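Local coordinates for protein putative polysaccharide binding proteins (DUF1812) (PDB 3GF8) that is of uncertain function but, as a FimB/Mfa2-family lipoprotein with a fimbrillin-like fold, probably takes part in fimbrial assembly or anchoring at the outer membrane, at residues E259-F271 with L278-R290. Residues are numbered along the deposited sequence; the frame is centred on the assembly and turned at random.
With EDO (1,2-ethanediol), chain B.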
# COMPACT_ATOMS: atom_id res chain seq x y z
N GLU A 259 8.09 -2.23 -9.24
CA GLU A 259 8.89 -2.77 -8.18
C GLU A 259 9.25 -1.71 -7.17
O GLU A 259 9.22 -1.99 -5.97
CB GLU A 259 10.15 -3.43 -8.71
CG GLU A 259 10.96 -4.06 -7.59
CD GLU A 259 12.04 -5.01 -8.08
OE1 GLU A 259 12.23 -5.13 -9.33
OE2 GLU A 259 12.69 -5.63 -7.20
N TYR A 260 9.57 -0.50 -7.65
CA TYR A 260 9.81 0.61 -6.74
C TYR A 260 8.54 0.97 -5.97
O TYR A 260 8.54 1.13 -4.75
CB TYR A 260 10.29 1.83 -7.50
CG TYR A 260 10.46 3.05 -6.64
CD1 TYR A 260 11.27 3.02 -5.52
CD2 TYR A 260 9.81 4.25 -6.96
CE1 TYR A 260 11.42 4.16 -4.73
CE2 TYR A 260 9.99 5.38 -6.21
CZ TYR A 260 10.79 5.33 -5.09
OH TYR A 260 10.94 6.45 -4.33
N LEU A 261 7.43 1.08 -6.69
CA LEU A 261 6.15 1.39 -6.05
C LEU A 261 5.74 0.36 -4.97
O LEU A 261 5.16 0.72 -3.93
CB LEU A 261 5.06 1.51 -7.10
CG LEU A 261 5.22 2.68 -8.09
CD1 LEU A 261 4.02 2.67 -9.08
CD2 LEU A 261 5.37 4.00 -7.34
N ASP A 262 6.06 -0.91 -5.19
CA ASP A 262 5.71 -1.96 -4.23
C ASP A 262 6.67 -1.96 -3.08
O ASP A 262 6.26 -2.10 -1.90
CB ASP A 262 5.76 -3.35 -4.84
CG ASP A 262 4.63 -3.60 -5.79
OD1 ASP A 262 3.54 -3.01 -5.65
OD2 ASP A 262 4.83 -4.41 -6.70
N ARG A 263 7.95 -1.81 -3.39
CA ARG A 263 8.98 -1.91 -2.35
C ARG A 263 9.01 -0.72 -1.41
O ARG A 263 9.28 -0.88 -0.23
CB ARG A 263 10.36 -2.05 -2.97
CG ARG A 263 10.78 -3.47 -3.27
CD ARG A 263 12.24 -3.45 -3.69
NE ARG A 263 12.64 -4.69 -4.31
CZ ARG A 263 13.04 -5.78 -3.66
NH1 ARG A 263 13.13 -5.81 -2.33
NH2 ARG A 263 13.37 -6.85 -4.37
N GLN A 264 8.79 0.47 -1.96
CA GLN A 264 8.81 1.69 -1.17
C GLN A 264 7.41 2.01 -0.70
O GLN A 264 6.47 2.09 -1.51
CB GLN A 264 9.34 2.86 -2.04
CG GLN A 264 9.50 4.20 -1.29
CD GLN A 264 10.25 4.04 0.03
OE1 GLN A 264 9.67 3.61 1.02
NE2 GLN A 264 11.54 4.38 0.04
N SER A 265 7.24 2.23 0.60
CA SER A 265 5.92 2.63 1.07
C SER A 265 5.88 3.92 1.87
O SER A 265 4.81 4.31 2.36
CB SER A 265 5.26 1.47 1.86
OG SER A 265 5.17 0.32 1.03
N ASN A 266 7.02 4.57 2.03
CA ASN A 266 7.05 5.91 2.58
C ASN A 266 7.70 6.86 1.62
O ASN A 266 8.87 6.70 1.28
CB ASN A 266 7.84 5.95 3.87
CG ASN A 266 7.27 5.07 4.90
OD1 ASN A 266 7.73 3.95 5.08
ND2 ASN A 266 6.22 5.54 5.55
N TYR A 267 6.95 7.89 1.24
CA TYR A 267 7.40 8.84 0.25
C TYR A 267 7.31 10.22 0.83
O TYR A 267 6.22 10.70 1.13
CB TYR A 267 6.50 8.74 -0.97
CG TYR A 267 6.52 7.42 -1.69
CD1 TYR A 267 5.73 6.38 -1.30
CD2 TYR A 267 7.33 7.23 -2.81
CE1 TYR A 267 5.73 5.18 -1.97
CE2 TYR A 267 7.34 6.03 -3.49
CZ TYR A 267 6.55 5.01 -3.05
OH TYR A 267 6.54 3.82 -3.73
N HIS A 268 8.44 10.86 1.03
CA HIS A 268 8.44 12.23 1.46
C HIS A 268 8.84 13.07 0.28
O HIS A 268 10.00 13.03 -0.13
CB HIS A 268 9.42 12.45 2.60
CG HIS A 268 9.41 13.86 3.11
ND1 HIS A 268 10.16 14.25 4.20
CD2 HIS A 268 8.74 14.96 2.71
CE1 HIS A 268 9.96 15.54 4.42
NE2 HIS A 268 9.11 15.99 3.53
N ILE A 269 7.88 13.80 -0.25
CA ILE A 269 8.04 14.59 -1.45
C ILE A 269 7.83 16.05 -1.15
O ILE A 269 6.76 16.46 -0.66
CB ILE A 269 7.02 14.15 -2.52
CG1 ILE A 269 7.05 12.61 -2.67
CG2 ILE A 269 7.28 14.93 -3.83
CD1 ILE A 269 6.24 12.10 -3.85
N ILE A 270 8.87 16.86 -1.39
CA ILE A 270 8.72 18.30 -1.47
C ILE A 270 8.54 18.74 -2.94
O ILE A 270 9.36 18.42 -3.79
CB ILE A 270 9.92 19.06 -0.93
CG1 ILE A 270 10.40 18.51 0.41
CG2 ILE A 270 9.53 20.49 -0.71
CD1 ILE A 270 9.35 18.50 1.46
N PHE A 271 7.47 19.49 -3.21
CA PHE A 271 7.34 20.26 -4.44
C PHE A 271 7.84 21.69 -4.28
O PHE A 271 7.44 22.43 -3.34
CB PHE A 271 5.89 20.29 -4.89
CG PHE A 271 5.32 18.94 -5.14
CD1 PHE A 271 4.86 18.18 -4.09
CD2 PHE A 271 5.25 18.43 -6.41
CE1 PHE A 271 4.35 16.94 -4.30
CE2 PHE A 271 4.73 17.18 -6.63
CZ PHE A 271 4.29 16.44 -5.57
N LEU A 278 3.52 25.68 -11.15
CA LEU A 278 4.25 24.69 -11.95
C LEU A 278 5.35 24.13 -11.05
O LEU A 278 6.09 24.91 -10.43
CB LEU A 278 4.83 25.37 -13.19
CG LEU A 278 5.78 24.71 -14.19
CD1 LEU A 278 5.06 23.62 -15.00
CD2 LEU A 278 6.43 25.78 -15.13
N ALA A 279 5.46 22.81 -10.96
CA ALA A 279 6.57 22.17 -10.25
C ALA A 279 7.89 22.33 -11.02
O ALA A 279 8.03 21.89 -12.18
CB ALA A 279 6.28 20.69 -9.98
N VAL A 280 8.83 23.04 -10.41
CA VAL A 280 10.13 23.23 -11.01
C VAL A 280 10.99 22.01 -10.74
O VAL A 280 11.66 21.46 -11.65
CB VAL A 280 10.79 24.51 -10.54
CG1 VAL A 280 12.18 24.62 -11.16
CG2 VAL A 280 9.89 25.69 -10.91
N GLN A 281 10.95 21.57 -9.49
CA GLN A 281 11.64 20.36 -9.10
C GLN A 281 10.95 19.75 -7.92
O GLN A 281 10.24 20.46 -7.19
CB GLN A 281 13.10 20.67 -8.76
CG GLN A 281 13.27 21.75 -7.73
CD GLN A 281 14.65 21.72 -7.06
OE1 GLN A 281 15.69 21.71 -7.73
NE2 GLN A 281 14.65 21.74 -5.72
N ILE A 282 11.15 18.45 -7.75
CA ILE A 282 10.71 17.74 -6.57
C ILE A 282 11.88 17.07 -5.86
O ILE A 282 12.93 16.79 -6.44
CB ILE A 282 9.61 16.68 -6.90
CG1 ILE A 282 10.20 15.50 -7.69
CG2 ILE A 282 8.50 17.34 -7.67
CD1 ILE A 282 9.17 14.61 -8.32
N VAL A 283 11.69 16.79 -4.58
CA VAL A 283 12.65 16.02 -3.86
C VAL A 283 11.85 14.87 -3.31
O VAL A 283 10.87 15.08 -2.58
CB VAL A 283 13.30 16.83 -2.80
CG1 VAL A 283 14.31 15.95 -1.93
CG2 VAL A 283 14.01 17.96 -3.43
N VAL A 284 12.24 13.66 -3.70
CA VAL A 284 11.60 12.43 -3.22
C VAL A 284 12.59 11.71 -2.35
O VAL A 284 13.63 11.27 -2.83
CB VAL A 284 11.15 11.54 -4.37
CG1 VAL A 284 10.40 10.27 -3.84
CG2 VAL A 284 10.30 12.35 -5.33
N ASN A 285 12.29 11.61 -1.07
CA ASN A 285 13.19 10.96 -0.11
C ASN A 285 14.65 11.38 -0.33
O ASN A 285 15.55 10.56 -0.42
CB ASN A 285 13.01 9.44 -0.18
CG ASN A 285 11.61 8.97 0.25
OD1 ASN A 285 10.93 9.68 0.97
ND2 ASN A 285 11.18 7.77 -0.21
N GLY A 286 14.89 12.68 -0.42
CA GLY A 286 16.25 13.18 -0.52
C GLY A 286 16.78 13.35 -1.93
O GLY A 286 17.75 14.09 -2.12
N TRP A 287 16.14 12.71 -2.92
CA TRP A 287 16.60 12.79 -4.30
C TRP A 287 15.94 13.92 -5.03
O TRP A 287 14.73 13.93 -5.14
CB TRP A 287 16.31 11.50 -5.06
CG TRP A 287 17.04 10.34 -4.49
CD1 TRP A 287 16.65 9.58 -3.41
CD2 TRP A 287 18.31 9.82 -4.92
NE1 TRP A 287 17.60 8.59 -3.17
CE2 TRP A 287 18.62 8.72 -4.09
CE3 TRP A 287 19.21 10.18 -5.93
CZ2 TRP A 287 19.80 7.99 -4.22
CZ3 TRP A 287 20.37 9.45 -6.07
CH2 TRP A 287 20.66 8.35 -5.21
N VAL A 288 16.77 14.83 -5.56
CA VAL A 288 16.31 15.98 -6.31
C VAL A 288 16.07 15.60 -7.77
O VAL A 288 16.91 14.94 -8.33
CB VAL A 288 17.37 17.08 -6.25
CG1 VAL A 288 16.87 18.31 -6.94
CG2 VAL A 288 17.79 17.35 -4.78
N HIS A 289 14.91 15.96 -8.33
CA HIS A 289 14.55 15.77 -9.75
C HIS A 289 13.90 17.03 -10.38
O HIS A 289 12.86 17.51 -9.89
CB HIS A 289 13.58 14.61 -9.89
CG HIS A 289 14.07 13.34 -9.28
ND1 HIS A 289 15.09 12.59 -9.84
CD2 HIS A 289 13.69 12.68 -8.17
CE1 HIS A 289 15.32 11.53 -9.08
NE2 HIS A 289 14.48 11.56 -8.06
N ARG A 290 14.54 17.56 -11.42
CA ARG A 290 13.97 18.63 -12.26
C ARG A 290 12.72 18.10 -12.99
O ARG A 290 12.71 16.97 -13.46
CB ARG A 290 14.99 19.09 -13.30
CG ARG A 290 14.57 20.31 -14.16
CD ARG A 290 14.72 21.60 -13.34
NE ARG A 290 14.61 22.86 -14.09
CZ ARG A 290 13.47 23.41 -14.53
NH1 ARG A 290 12.31 22.79 -14.31
NH2 ARG A 290 13.50 24.58 -15.19
C1 EDO B . 6.73 9.35 5.06
O1 EDO B . 6.26 8.14 5.68
C2 EDO B . 7.29 10.28 6.13
O2 EDO B . 8.62 10.75 5.81
O HOH W 1 12.37 14.41 0.35
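H268 O accepts from N285 N across the contact at 2.9 Å and also from a water that in turn accepts from G286 N. The N285 side chain grips the same strand with both ends of its amide. Its OD1 receives H268 N at 2.8 Å, nearly straight (167°), and its ND2 donates to N266 O at 2.9 Å, in the carbonyl plane. CG anti to the carbonyl carbon (chi1 -64°) swings the amide back to strand 266-271, and these two bonds hold its rotation. E251 OE2 accepts a second bond from ND2, and also binds Y260 OH and Q264 NE2, tying the end of helix 257-263 to the turn. With N285 cut back to an alanine, H268 N and N266 O would probably lose these mates, and E251 one of its donors. Farther along, I270 and V283 form a hydrogen-bonded pair. On the sheet face shared by I269, F271, I282 and V284, I282 CG2 lies 3.7 Å from F271 CD2, while A279 CB meets the ring edge. Strands 266-273 and 279-284 form an antiparallel beta hairpin, and a type I' turn (V284 to W287) leads on to strand 287-290, consistent with the transthyretin-like beta architecture of fimbrillin-related proteins.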